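Local structure of P35 antigen (Borrelia burgdorferi, 4ALY) at residues A[78-83]-A[187-192]; A[84-89]-A[180-185]; A[137-142]-A[218-223]. The protein is an outer surface lipoprotein of the Lyme disease agent, critical to ensure infection after a tick bite, though its molecular activity is not established. One frame throughout, in Å; residues are numbered along the deposited sequence.

Interaction 1: A[78-83]-A[187-192]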
ATOM      1  N   LYS A  78      -2.398  -8.380  21.392  1.00 42.95           N
ATOM      2  CA  LYS A  78      -1.505  -8.315  20.226  1.00 39.67           C
ATOM      3  C   LYS A  78      -2.206  -7.732  19.016  1.00 41.59           C
ATOM      4  O   LYS A  78      -1.629  -6.931  18.304  1.00 47.92           O
ATOM      5  CB  LYS A  78      -0.998  -9.684  19.840  1.00 41.82           C
ATOM      6  CG  LYS A  78       0.332 -10.102  20.415  1.00 45.58           C
ATOM      7  CD  LYS A  78       0.529 -11.563  20.027  1.00 53.79           C
ATOM      8  CE  LYS A  78       1.680 -12.213  20.783  1.00 55.33           C
ATOM      9  NZ  LYS A  78       2.979 -11.638  20.319  1.00 59.82           N
ATOM     10  N   ILE A  79      -3.447  -8.136  18.785  1.00 37.23           N
ATOM     11  CA  ILE A  79      -4.312  -7.521  17.784  1.00 36.19           C
ATOM     12  C   ILE A  79      -4.567  -6.015  18.000  1.00 40.43           C
ATOM     13  O   ILE A  79      -4.563  -5.218  17.042  1.00 35.24           O
ATOM     14  CB  ILE A  79      -5.647  -8.254  17.745  1.00 34.01           C
ATOM     15  CG1 ILE A  79      -5.466  -9.631  17.087  1.00 30.58           C
ATOM     16  CG2 ILE A  79      -6.753  -7.401  17.087  1.00 33.08           C
ATOM     17  CD1 ILE A  79      -6.570 -10.594  17.500  1.00 31.46           C
ATOM     18  N   LEU A  80      -4.804  -5.629  19.257  1.00 44.28           N
ATOM     19  CA  LEU A  80      -5.028  -4.226  19.588  1.00 42.45           C
ATOM     20  C   LEU A  80      -3.758  -3.399  19.469  1.00 40.83           C
ATOM     21  O   LEU A  80      -3.860  -2.234  19.090  1.00 34.54           O
ATOM     22  CB  LEU A  80      -5.622  -4.050  20.987  1.00 44.78           C
ATOM     23  CG  LEU A  80      -7.102  -4.388  21.153  1.00 47.85           C
ATOM     24  CD1 LEU A  80      -7.605  -3.898  22.510  1.00 45.39           C
ATOM     25  CD2 LEU A  80      -7.921  -3.849  19.986  1.00 45.53           C
ATOM     26  N   ASP A  81      -2.598  -3.983  19.809  1.00 32.01           N
ATOM     27  CA  ASP A  81      -1.341  -3.311  19.586  1.00 35.23           C
ATOM     28  C   ASP A  81      -1.096  -3.103  18.056  1.00 39.16           C
ATOM     29  O   ASP A  81      -0.928  -1.960  17.636  1.00 36.41           O
ATOM     30  CB  ASP A  81      -0.147  -4.033  20.245  1.00 36.49           C
ATOM     31  CG  ASP A  81      -0.265  -4.132  21.773  1.00 42.00           C
ATOM     32  OD1 ASP A  81      -1.157  -3.460  22.393  1.00 42.81           O
ATOM     33  OD2 ASP A  81       0.522  -4.932  22.347  1.00 38.56           O
ATOM     34  N   ARG A  82      -1.099  -4.191  17.258  1.00 35.98           N
ATOM     35  CA  ARG A  82      -1.018  -4.128  15.814  1.00 33.47           C
ATOM     36  C   ARG A  82      -1.971  -3.079  15.168  1.00 34.03           C
ATOM     37  O   ARG A  82      -1.495  -2.241  14.391  1.00 31.99           O
ATOM     38  CB  ARG A  82      -1.098  -5.519  15.168  1.00 33.61           C
ATOM     39  CG  ARG A  82       0.252  -6.248  15.162  1.00 39.24           C
ATOM     40  CD  ARG A  82       0.215  -7.716  14.683  1.00 45.43           C
ATOM     41  NE  ARG A  82       0.638  -7.857  13.272  1.00 60.30           N
ATOM     42  CZ  ARG A  82       1.685  -8.572  12.844  1.00 59.70           C
ATOM     43  NH1 ARG A  82       2.416  -9.251  13.719  1.00 58.84           N
ATOM     44  NH2 ARG A  82       1.987  -8.623  11.543  1.00 50.26           N
ATOM     45  N   SER A  83      -3.250  -3.059  15.552  1.00 32.14           N
ATOM     46  CA  SER A  83      -4.235  -2.021  15.091  1.00 34.95           C
ATOM     47  C   SER A  83      -3.943  -0.587  15.578  1.00 39.23           C
ATOM     48  O   SER A  83      -4.176   0.404  14.864  1.00 40.21           O
ATOM     49  CB  SER A  83      -5.679  -2.344  15.531  1.00 32.47           C
ATOM     50  OG  SER A  83      -6.126  -3.571  15.014  1.00 33.45           O
ATOM     51  N   LYS A 187     -11.675  -0.551  11.529  1.00 30.33           N
ATOM     52  CA  LYS A 187     -12.738  -1.515  11.820  1.00 32.87           C
ATOM     53  C   LYS A 187     -12.621  -2.150  13.208  1.00 34.57           C
ATOM     54  O   LYS A 187     -13.573  -2.132  13.969  1.00 37.05           O
ATOM     55  CB  LYS A 187     -12.843  -2.586  10.726  1.00 31.63           C
ATOM     56  CG  LYS A 187     -13.706  -2.097   9.579  1.00 32.15           C
ATOM     57  CD  LYS A 187     -13.711  -3.025   8.383  1.00 32.73           C
ATOM     58  CE  LYS A 187     -14.869  -2.527   7.515  1.00 37.63           C
ATOM     59  NZ  LYS A 187     -14.796  -2.881   6.074  1.00 35.69           N
ATOM     60  N   ILE A 188     -11.448  -2.695  13.521  1.00 33.19           N
ATOM     61  CA  ILE A 188     -11.215  -3.446  14.751  1.00 31.55           C
ATOM     62  C   ILE A 188     -11.308  -2.537  15.969  1.00 34.29           C
ATOM     63  O   ILE A 188     -12.019  -2.867  16.923  1.00 40.76           O
ATOM     64  CB  ILE A 188      -9.821  -4.150  14.749  1.00 28.89           C
ATOM     65  CG1 ILE A 188      -9.799  -5.305  13.746  1.00 25.68           C
ATOM     66  CG2 ILE A 188      -9.376  -4.556  16.171  1.00 27.22           C
ATOM     67  CD1 ILE A 188      -8.470  -6.022  13.709  1.00 23.24           C
ATOM     68  N   LEU A 189     -10.575  -1.417  15.947  1.00 33.77           N
ATOM     69  CA  LEU A 189     -10.592  -0.421  17.035  1.00 33.94           C
ATOM     70  C   LEU A 189     -11.964   0.218  17.251  1.00 35.77           C
ATOM     71  O   LEU A 189     -12.304   0.622  18.364  1.00 43.29           O
ATOM     72  CB  LEU A 189      -9.565   0.666  16.789  1.00 31.05           C
ATOM     73  CG  LEU A 189      -8.072   0.365  16.783  1.00 29.45           C
ATOM     74  CD1 LEU A 189      -7.376   1.632  16.290  1.00 29.00           C
ATOM     75  CD2 LEU A 189      -7.521  -0.036  18.155  1.00 27.99           C
ATOM     76  N   ASN A 190     -12.773   0.290  16.206  1.00 37.42           N
ATOM     77  CA  ASN A 190     -14.134   0.805  16.374  1.00 39.95           C
ATOM     78  C   ASN A 190     -15.054  -0.142  17.167  1.00 42.08           C
ATOM     79  O   ASN A 190     -16.221   0.188  17.419  1.00 41.86           O
ATOM     80  CB  ASN A 190     -14.778   1.167  15.043  1.00 38.65           C
ATOM     81  CG  ASN A 190     -15.762   2.314  15.183  1.00 44.30           C
ATOM     82  OD1 ASN A 190     -16.917   2.219  14.756  1.00 38.93           O
ATOM     83  ND2 ASN A 190     -15.307   3.415  15.799  1.00 43.32           N
ATOM     84  N   VAL A 191     -14.522  -1.312  17.541  1.00 40.28           N
ATOM     85  CA  VAL A 191     -15.247  -2.270  18.367  1.00 36.92           C
ATOM     86  C   VAL A 191     -14.314  -2.851  19.386  1.00 37.63           C
ATOM     87  O   VAL A 191     -14.480  -3.988  19.793  1.00 40.78           O
ATOM     88  CB  VAL A 191     -15.997  -3.372  17.567  1.00 36.16           C
ATOM     89  CG1 VAL A 191     -17.201  -2.774  16.839  1.00 36.73           C
ATOM     90  CG2 VAL A 191     -15.088  -4.150  16.606  1.00 31.26           C
ATOM     91  N   LYS A 192     -13.345  -2.051  19.824  1.00 40.92           N
ATOM     92  CA  LYS A 192     -12.289  -2.554  20.725  1.00 43.60           C
ATOM     93  C   LYS A 192     -12.740  -3.181  22.066  1.00 46.38           C
ATOM     94  O   LYS A 192     -12.070  -4.105  22.550  1.00 49.12           O
ATOM     95  CB  LYS A 192     -11.147  -1.552  20.913  1.00 41.45           C
ATOM     96  CG  LYS A 192     -11.380  -0.396  21.882  1.00 42.31           C
ATOM     97  CD  LYS A 192     -10.036   0.019  22.512  1.00 44.06           C
ATOM     98  CE  LYS A 192     -10.165   1.077  23.587  1.00 44.93           C
ATOM     99  NZ  LYS A 192     -10.732   2.318  22.974  1.00 43.09           N
TER

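Interaction 2: A[84-89]-A[180-185]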
ATOM      1  N   GLU A  84      -3.463  -0.479  16.809  1.00 40.14           N
ATOM      2  CA  GLU A  84      -3.121   0.810  17.371  1.00 35.94           C
ATOM      3  C   GLU A  84      -1.922   1.314  16.609  1.00 32.41           C
ATOM      4  O   GLU A  84      -1.985   2.414  16.109  1.00 29.15           O
ATOM      5  CB  GLU A  84      -2.799   0.721  18.871  1.00 39.77           C
ATOM      6  CG  GLU A  84      -3.010   2.020  19.601  1.00 45.14           C
ATOM      7  CD  GLU A  84      -4.469   2.450  19.609  1.00 51.53           C
ATOM      8  OE1 GLU A  84      -5.311   1.646  20.079  1.00 51.60           O
ATOM      9  OE2 GLU A  84      -4.764   3.592  19.162  1.00 49.50           O
ATOM     10  N   ASN A  85      -0.862   0.504  16.504  1.00 29.88           N
ATOM     11  CA  ASN A  85       0.367   0.887  15.798  1.00 31.03           C
ATOM     12  C   ASN A  85       0.149   1.420  14.337  1.00 34.22           C
ATOM     13  O   ASN A  85       0.741   2.450  13.945  1.00 31.83           O
ATOM     14  CB  ASN A  85       1.401  -0.217  15.877  1.00 31.75           C
ATOM     15  CG  ASN A  85       2.751   0.186  15.325  1.00 38.71           C
ATOM     16  OD1 ASN A  85       3.333   1.214  15.715  1.00 45.40           O
ATOM     17  ND2 ASN A  85       3.287  -0.637  14.421  1.00 41.63           N
ATOM     18  N   ILE A  86      -0.793   0.818  13.602  1.00 28.97           N
ATOM     19  CA  ILE A  86      -1.060   1.232  12.256  1.00 25.48           C
ATOM     20  C   ILE A  86      -1.751   2.573  12.189  1.00 27.31           C
ATOM     21  O   ILE A  86      -1.392   3.418  11.345  1.00 30.72           O
ATOM     22  CB  ILE A  86      -1.785   0.124  11.481  1.00 25.36           C
ATOM     23  CG1 ILE A  86      -0.752  -0.959  11.154  1.00 22.94           C
ATOM     24  CG2 ILE A  86      -2.469   0.638  10.216  1.00 21.85           C
ATOM     25  CD1 ILE A  86      -1.397  -2.259  10.729  1.00 27.63           C
ATOM     26  N   ILE A  87      -2.720   2.795  13.064  1.00 26.08           N
ATOM     27  CA  ILE A  87      -3.349   4.106  13.167  1.00 25.19           C
ATOM     28  C   ILE A  87      -2.361   5.192  13.676  1.00 26.33           C
ATOM     29  O   ILE A  87      -2.380   6.309  13.163  1.00 27.90           O
ATOM     30  CB  ILE A  87      -4.707   4.041  13.912  1.00 24.34           C
ATOM     31  CG1 ILE A  87      -5.630   3.059  13.203  1.00 23.94           C
ATOM     32  CG2 ILE A  87      -5.405   5.423  14.038  1.00 24.73           C
ATOM     33  CD1 ILE A  87      -6.272   3.575  11.907  1.00 24.74           C
ATOM     34  N   GLN A  88      -1.459   4.869  14.595  1.00 27.69           N
ATOM     35  CA  GLN A  88      -0.611   5.927  15.168  1.00 31.92           C
ATOM     36  C   GLN A  88       0.286   6.403  14.049  1.00 27.42           C
ATOM     37  O   GLN A  88       0.239   7.541  13.682  1.00 33.24           O
ATOM     38  CB  GLN A  88       0.234   5.539  16.414  1.00 33.74           C
ATOM     39  CG  GLN A  88      -0.354   4.534  17.413  1.00 49.35           C
ATOM     40  CD  GLN A  88      -1.191   5.123  18.597  1.00 59.70           C
ATOM     41  OE1 GLN A  88      -2.225   5.801  18.388  1.00 61.46           O
ATOM     42  NE2 GLN A  88      -0.775   4.799  19.848  1.00 46.33           N
ATOM     43  N   ILE A  89       1.082   5.502  13.512  1.00 27.94           N
ATOM     44  CA  ILE A  89       1.869   5.679  12.287  1.00 25.21           C
ATOM     45  C   ILE A  89       1.133   6.509  11.218  1.00 23.61           C
ATOM     46  O   ILE A  89       1.647   7.510  10.745  1.00 21.13           O
ATOM     47  CB  ILE A  89       2.325   4.317  11.734  1.00 23.71           C
ATOM     48  CG1 ILE A  89       3.319   3.653  12.700  1.00 27.12           C
ATOM     49  CG2 ILE A  89       2.980   4.485  10.379  1.00 23.85           C
ATOM     50  CD1 ILE A  89       3.744   2.193  12.331  1.00 26.47           C
ATOM     51  N   ALA A 180      -5.710  -1.146   2.870  1.00 22.76           N
ATOM     52  CA  ALA A 180      -6.300  -2.322   3.527  1.00 25.33           C
ATOM     53  C   ALA A 180      -5.869  -2.373   5.002  1.00 28.27           C
ATOM     54  O   ALA A 180      -6.721  -2.599   5.871  1.00 29.25           O
ATOM     55  CB  ALA A 180      -5.930  -3.615   2.825  1.00 25.37           C
ATOM     56  N   MET A 181      -4.578  -2.164   5.295  1.00 25.87           N
ATOM     57  CA  MET A 181      -4.139  -2.223   6.698  1.00 26.53           C
ATOM     58  C   MET A 181      -4.874  -1.222   7.601  1.00 28.58           C
ATOM     59  O   MET A 181      -5.135  -1.501   8.787  1.00 25.57           O
ATOM     60  CB  MET A 181      -2.631  -2.024   6.827  1.00 25.53           C
ATOM     61  CG  MET A 181      -1.796  -3.100   6.142  1.00 26.97           C
ATOM     62  SD  MET A 181      -0.074  -2.600   5.926  1.00 28.77           S
ATOM     63  CE  MET A 181       0.589  -2.959   7.542  1.00 26.37           C
ATOM     64  N   GLU A 182      -5.236  -0.068   7.039  1.00 27.37           N
ATOM     65  CA  GLU A 182      -5.776   0.999   7.862  1.00 27.13           C
ATOM     66  C   GLU A 182      -7.303   0.912   7.980  1.00 27.71           C
ATOM     67  O   GLU A 182      -7.874   1.366   8.971  1.00 29.07           O
ATOM     68  CB  GLU A 182      -5.322   2.386   7.357  1.00 25.33           C
ATOM     69  CG  GLU A 182      -3.818   2.449   7.243  1.00 25.15           C
ATOM     70  CD  GLU A 182      -3.249   3.822   6.946  1.00 25.96           C
ATOM     71  OE1 GLU A 182      -4.028   4.735   6.581  1.00 23.51           O
ATOM     72  OE2 GLU A 182      -1.998   3.954   7.063  1.00 23.36           O
ATOM     73  N   GLU A 183      -7.974   0.353   6.986  1.00 26.72           N
ATOM     74  CA  GLU A 183      -9.417   0.196   7.075  1.00 28.45           C
ATOM     75  C   GLU A 183      -9.687  -0.870   8.139  1.00 28.51           C
ATOM     76  O   GLU A 183     -10.562  -0.701   9.036  1.00 30.03           O
ATOM     77  CB  GLU A 183      -9.969  -0.342   5.777  1.00 32.08           C
ATOM     78  CG  GLU A 183     -10.211   0.663   4.684  1.00 39.63           C
ATOM     79  CD  GLU A 183     -10.845  -0.008   3.484  1.00 45.04           C
ATOM     80  OE1 GLU A 183     -11.894  -0.682   3.650  1.00 59.47           O
ATOM     81  OE2 GLU A 183     -10.301   0.093   2.391  1.00 39.41           O
ATOM     82  N   ILE A 184      -8.931  -1.957   8.026  1.00 24.03           N
ATOM     83  CA  ILE A 184      -9.018  -3.078   8.945  1.00 25.39           C
ATOM     84  C   ILE A 184      -8.643  -2.647  10.378  1.00 25.53           C
ATOM     85  O   ILE A 184      -9.319  -3.053  11.279  1.00 27.25           O
ATOM     86  CB  ILE A 184      -8.215  -4.305   8.437  1.00 24.25           C
ATOM     87  CG1 ILE A 184      -9.036  -5.078   7.414  1.00 22.30           C
ATOM     88  CG2 ILE A 184      -7.707  -5.212   9.571  1.00 24.22           C
ATOM     89  CD1 ILE A 184      -8.162  -5.840   6.452  1.00 21.39           C
ATOM     90  N   SER A 185      -7.620  -1.814  10.591  1.00 24.76           N
ATOM     91  CA  SER A 185      -7.319  -1.383  11.946  1.00 25.95           C
ATOM     92  C   SER A 185      -8.412  -0.481  12.520  1.00 29.43           C
ATOM     93  O   SER A 185      -8.685  -0.539  13.712  1.00 33.85           O
ATOM     94  CB  SER A 185      -5.961  -0.706  12.040  1.00 23.77           C
ATOM     95  OG  SER A 185      -4.941  -1.551  11.590  1.00 21.18           O
TER
HETATM   96  O   HOH W   1      -0.048   3.235   8.809  1.00 17.82           O

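Interaction 3: A[137-142]-A[218-223]. With SO4 (sulfate ion), chain D.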
ATOM      1  N   THR A 137       3.321   6.050   3.131  1.00 16.09           N
ATOM      2  CA  THR A 137       3.313   5.137   4.233  1.00 16.81           C
ATOM      3  C   THR A 137       3.544   3.690   3.772  1.00 18.71           C
ATOM      4  O   THR A 137       4.189   2.920   4.512  1.00 18.52           O
ATOM      5  CB  THR A 137       1.984   5.265   4.984  1.00 17.61           C
ATOM      6  OG1 THR A 137       1.870   6.612   5.442  1.00 19.40           O
ATOM      7  CG2 THR A 137       1.909   4.381   6.178  1.00 17.79           C
ATOM      8  N   SER A 138       3.129   3.349   2.541  1.00 16.57           N
ATOM      9  CA  SER A 138       3.218   1.963   2.084  1.00 15.91           C
ATOM     10  C   SER A 138       4.652   1.614   1.848  1.00 16.48           C
ATOM     11  O   SER A 138       5.030   0.441   1.690  1.00 18.07           O
ATOM     12  CB  SER A 138       2.348   1.726   0.833  1.00 14.52           C
ATOM     13  OG  SER A 138       3.000   2.103  -0.371  1.00 15.03           O
ATOM     14  N   LEU A 139       5.461   2.652   1.769  1.00 16.37           N
ATOM     15  CA  LEU A 139       6.903   2.475   1.590  1.00 16.95           C
ATOM     16  C   LEU A 139       7.554   2.944   2.927  1.00 17.06           C
ATOM     17  O   LEU A 139       8.673   3.508   2.928  1.00 15.55           O
ATOM     18  CB  LEU A 139       7.377   3.320   0.354  1.00 15.78           C
ATOM     19  CG  LEU A 139       7.044   2.791  -1.052  1.00 16.39           C
ATOM     20  CD1 LEU A 139       7.014   3.797  -2.253  1.00 14.47           C
ATOM     21  CD2 LEU A 139       7.949   1.600  -1.323  1.00 15.45           C
ATOM     22  N   ASN A 140       6.801   2.802   4.032  1.00 16.50           N
ATOM     23  CA  ASN A 140       7.326   3.188   5.366  1.00 19.35           C
ATOM     24  C   ASN A 140       7.750   4.654   5.523  1.00 17.19           C
ATOM     25  O   ASN A 140       8.522   4.996   6.386  1.00 18.25           O
ATOM     26  CB  ASN A 140       8.493   2.249   5.784  1.00 20.09           C
ATOM     27  CG  ASN A 140       8.026   0.818   6.069  1.00 21.56           C
ATOM     28  OD1 ASN A 140       6.858   0.554   6.268  1.00 26.14           O
ATOM     29  ND2 ASN A 140       8.938  -0.090   6.075  1.00 20.97           N
ATOM     30  N   PHE A 141       7.269   5.506   4.640  1.00 17.36           N
ATOM     31  CA  PHE A 141       7.579   6.949   4.659  1.00 17.66           C
ATOM     32  C   PHE A 141       9.085   7.167   4.657  1.00 18.01           C
ATOM     33  O   PHE A 141       9.635   8.077   5.255  1.00 18.63           O
ATOM     34  CB  PHE A 141       6.866   7.746   5.790  1.00 17.09           C
ATOM     35  CG  PHE A 141       6.277   9.040   5.295  1.00 16.27           C
ATOM     36  CD1 PHE A 141       7.083  10.142   5.097  1.00 14.85           C
ATOM     37  CD2 PHE A 141       4.894   9.125   4.936  1.00 15.16           C
ATOM     38  CE1 PHE A 141       6.549  11.314   4.596  1.00 14.92           C
ATOM     39  CE2 PHE A 141       4.380  10.284   4.421  1.00 14.30           C
ATOM     40  CZ  PHE A 141       5.193  11.388   4.274  1.00 14.67           C
ATOM     41  N   ASN A 142       9.759   6.328   3.907  1.00 17.92           N
ATOM     42  CA  ASN A 142      11.144   6.520   3.739  1.00 16.42           C
ATOM     43  C   ASN A 142      11.311   7.415   2.584  1.00 17.52           C
ATOM     44  O   ASN A 142      11.353   6.944   1.429  1.00 16.72           O
ATOM     45  CB  ASN A 142      11.783   5.217   3.389  1.00 15.27           C
ATOM     46  CG  ASN A 142      13.245   5.366   3.193  1.00 14.98           C
ATOM     47  OD1 ASN A 142      13.735   6.334   2.576  1.00 15.93           O
ATOM     48  ND2 ASN A 142      13.957   4.429   3.706  1.00 13.87           N
ATOM     49  N   GLU A 218       5.568  -6.318   2.775  1.00 22.57           N
ATOM     50  CA  GLU A 218       7.004  -6.634   2.809  1.00 24.71           C
ATOM     51  C   GLU A 218       7.519  -6.984   1.431  1.00 22.51           C
ATOM     52  O   GLU A 218       8.641  -6.684   1.094  1.00 23.22           O
ATOM     53  CB  GLU A 218       7.275  -7.799   3.762  1.00 27.53           C
ATOM     54  CG  GLU A 218       8.710  -7.889   4.173  1.00 36.94           C
ATOM     55  CD  GLU A 218       9.107  -6.670   4.965  1.00 48.22           C
ATOM     56  OE1 GLU A 218       8.276  -6.257   5.835  1.00 48.64           O
ATOM     57  OE2 GLU A 218      10.218  -6.127   4.683  1.00 47.43           O
ATOM     58  N   LYS A 219       6.687  -7.608   0.615  1.00 22.28           N
ATOM     59  CA  LYS A 219       7.146  -7.999  -0.688  1.00 23.44           C
ATOM     60  C   LYS A 219       7.112  -6.776  -1.622  1.00 22.52           C
ATOM     61  O   LYS A 219       7.929  -6.660  -2.525  1.00 25.14           O
ATOM     62  CB  LYS A 219       6.287  -9.150  -1.211  1.00 25.76           C
ATOM     63  CG  LYS A 219       6.937  -9.822  -2.394  1.00 28.03           C
ATOM     64  CD  LYS A 219       5.907 -10.539  -3.222  1.00 30.07           C
ATOM     65  CE  LYS A 219       6.588 -11.188  -4.434  1.00 31.99           C
ATOM     66  NZ  LYS A 219       5.508 -11.748  -5.288  1.00 30.71           N
ATOM     67  N   TRP A 220       6.177  -5.858  -1.379  1.00 21.40           N
ATOM     68  CA  TRP A 220       6.139  -4.537  -2.049  1.00 21.41           C
ATOM     69  C   TRP A 220       7.366  -3.750  -1.684  1.00 21.40           C
ATOM     70  O   TRP A 220       7.977  -3.107  -2.529  1.00 19.61           O
ATOM     71  CB  TRP A 220       4.857  -3.808  -1.670  1.00 19.78           C
ATOM     72  CG  TRP A 220       4.766  -2.331  -1.967  1.00 19.61           C
ATOM     73  CD1 TRP A 220       4.663  -1.303  -1.058  1.00 19.69           C
ATOM     74  CD2 TRP A 220       4.716  -1.668  -3.292  1.00 19.61           C
ATOM     75  NE1 TRP A 220       4.544  -0.090  -1.699  1.00 19.75           N
ATOM     76  CE2 TRP A 220       4.603  -0.246  -3.034  1.00 18.45           C
ATOM     77  CE3 TRP A 220       4.754  -2.115  -4.630  1.00 19.66           C
ATOM     78  CZ2 TRP A 220       4.517   0.692  -4.075  1.00 18.27           C
ATOM     79  CZ3 TRP A 220       4.671  -1.163  -5.676  1.00 17.69           C
ATOM     80  CH2 TRP A 220       4.578   0.201  -5.406  1.00 18.28           C
ATOM     81  N   LEU A 221       7.780  -3.839  -0.429  1.00 21.76           N
ATOM     82  CA  LEU A 221       8.990  -3.118  -0.004  1.00 23.15           C
ATOM     83  C   LEU A 221      10.195  -3.742  -0.644  1.00 23.58           C
ATOM     84  O   LEU A 221      11.102  -3.025  -1.097  1.00 25.29           O
ATOM     85  CB  LEU A 221       9.148  -3.093   1.530  1.00 22.20           C
ATOM     86  CG  LEU A 221       8.141  -2.256   2.378  1.00 24.21           C
ATOM     87  CD1 LEU A 221       8.125  -2.681   3.852  1.00 21.38           C
ATOM     88  CD2 LEU A 221       8.487  -0.784   2.236  1.00 21.77           C
ATOM     89  N   LYS A 222      10.222  -5.073  -0.668  1.00 25.35           N
ATOM     90  CA  LYS A 222      11.322  -5.809  -1.325  1.00 27.29           C
ATOM     91  C   LYS A 222      11.426  -5.599  -2.876  1.00 24.09           C
ATOM     92  O   LYS A 222      12.538  -5.410  -3.456  1.00 23.81           O
ATOM     93  CB  LYS A 222      11.247  -7.293  -0.930  1.00 30.17           C
ATOM     94  CG  LYS A 222      12.346  -8.172  -1.539  1.00 38.09           C
ATOM     95  CD  LYS A 222      11.842  -9.002  -2.726  1.00 39.67           C
ATOM     96  CE  LYS A 222      12.123 -10.503  -2.507  1.00 41.95           C
ATOM     97  NZ  LYS A 222      13.497 -10.931  -2.915  1.00 37.36           N
ATOM     98  N   ASP A 223      10.293  -5.648  -3.564  1.00 22.07           N
ATOM     99  CA  ASP A 223      10.378  -5.472  -5.035  1.00 23.67           C
ATOM    100  C   ASP A 223      10.823  -4.050  -5.378  1.00 22.73           C
ATOM    101  O   ASP A 223      11.445  -3.840  -6.405  1.00 23.13           O
ATOM    102  CB  ASP A 223       9.070  -5.829  -5.782  1.00 25.11           C
ATOM    103  CG  ASP A 223       8.719  -7.328  -5.724  1.00 25.40           C
ATOM    104  OD1 ASP A 223       9.625  -8.158  -5.559  1.00 26.28           O
ATOM    105  OD2 ASP A 223       7.520  -7.669  -5.827  1.00 26.09           O
TER
HETATM  106  S   SO4 D1304      12.534   1.569   6.556  1.00 64.91           S
HETATM  107  O1  SO4 D1304      12.448   3.050   6.602  1.00 67.24           O
HETATM  108  O2  SO4 D1304      12.476   1.064   5.147  1.00 60.48           O
HETATM  109  O3  SO4 D1304      11.426   1.005   7.361  1.00 74.89           O
HETATM  110  O4  SO4 D1304      13.804   1.162   7.197  1.00 75.31           O

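Interaction 1: A[78-83]-A[187-192]
I79 meets I188 through methyl groups. Its CG2 lies 4.0 Å from CG2 of I188, and CD1 of I188 is equally near. The two side chains cross at about a right angle. The I79 branch that touches is the one anti to the backbone N. CG1 is turned back beside that N. L206 and Y207 of helix 200-233 pack on I79, and L195 touches both isoleucines.

One residue on, L80 reaches across with a single methyl. Its CB does not point at the other segment, but CD2 ends between three partners. It lies 4.1 Å from CG2 of I188 and 4.2 Å from CD2 of L189. It also meets CB of K192; the two side chains cross at about a right angle. The amine end of K192 leads away from the contact.

This is helix-to-helix packing within an all-helical chain of the Borrelia CRASP-1-like family. Residues 78-83 lie within helix 70-95. Helix 163-189 ends at L189.

S83 comes closest. Its CB points toward the other segment and sits 3.8 Å from CG of L189. Its OG touches CG2 of I188 at 3.6 Å, and I188 CD1 at a similar distance. With chi1 at -60°, OG folds back along its own helix and bonds to O of I79 at 3.0 Å. That carbonyl also accepts from S83 N, and the two donors arrive from opposite faces of its plane. The hydroxyl is thus satisfied within its own helix while its outer side faces methyl groups. The backbone O of S83 packs against CD1 of L189 at 3.7 Å.

Interaction 2: A[84-89]-A[180-185]
Apolar contact centres on I86, whose CB points toward segment 180-185 of helix 163-189. Its CD1 lies 3.8 Å from CE of M181, and the two side chains cross at about a right angle. The M181 chain is bent at its last torsion (chi3 82°), which brings CE round to I86. CG2 of I86 sits 3.7 Å from CG of E182 and equally near O of M181. I87 packs beside I86: CG1 of I87 meets CB of S185 at 4.0 Å, and its CD1 rests near O of E182.

The axes of segments 84-89 and 180-185 come within 9.0 Å and cross at -118°. They belong to the helical fold of the Borrelia CRASP-1-like family. L213 touches M181 and F210 touches S185, so helix 200-233 adjoins the same contact.

Polar groups form no direct bond across it. S185 OG lies against CB of I86 at 3.6 Å, but its bond runs along its own helix to O of M181 at 2.8 Å. The donor is tilted 20° from that carbonyl plane. S185 N also donates to M181 O, so two bonds hold this oxygen and the hydroxyl sits satisfied among carbon atoms.

One water joins the helices. It donates to O of I86 at 2.9 Å and to OE2 of E182 at 2.7 Å. OE2 also bonds to Q178. OE1 forms a salt bridge with R133 of helix 129-137, which would probably favour the charged form of this buried carboxylate.

Interaction 3: A[137-142]-A[218-223]
S138 and W220 make the direct hydrogen bond of the tightly packed side. NE1 of W220 donates to OG of S138 at 3.0 Å, with an N-H...O angle of 144°. OG sits at the edge of the indole, tilted 27° out of the ring plane. The S138 hydroxyl stands between its own backbone N and carbonyl carbon (chi1 83°), and it also bonds to O of L135. L139 adds apolar cover here. Its CD2 comes obliquely to W220, 4.2 Å from CE2. CD2 of L221 packs against the loop backbone, 3.7 Å from CA of L139 and as near O of S138. I146 and L149 of helix 143-157 pack on L139, while T169 and R173 of helix 163-189 pack on W220.

The loop closes helix 129-137 with a Schellman motif. N140 is its C-prime residue with positive phi, and its N bonds to O of T137. N142 then N-caps helix 143-157, its OD1 accepting from N of K145. Two helices are thus joined by a short link that rests on helix 200-233.

The N140 side is looser and exposed to solvent. The N140 and L221 side chains cross at about a right angle, with ND2 of N140 3.5 Å from CD1 of L221. ND2 also gives a weak hydrogen bond to O3 of a sulfate at 3.0 Å. This ion probably comes from the crystallisation liquor.

In the fold
Interactions 1 and 2 are neighbours, with centres 8 Å apart. Both join helix 70-95 to helix 163-189. They touch where L189 meets E84 and I87, and where S83 meets S185. Along the chain, the segments of interaction 2 fall between those of interaction 1. Interaction 3 lies nearer the centre of the molecule. Its centre is 15 Å from interaction 2 and 22 Å from interaction 1. It sets the loop after helix 129-137 on helix 200-233, and its segments alternate with those of the other two. T137 touches E182, so interactions 2 and 3 adjoin. Together the contacts tie early helices to later ones within one helical chain.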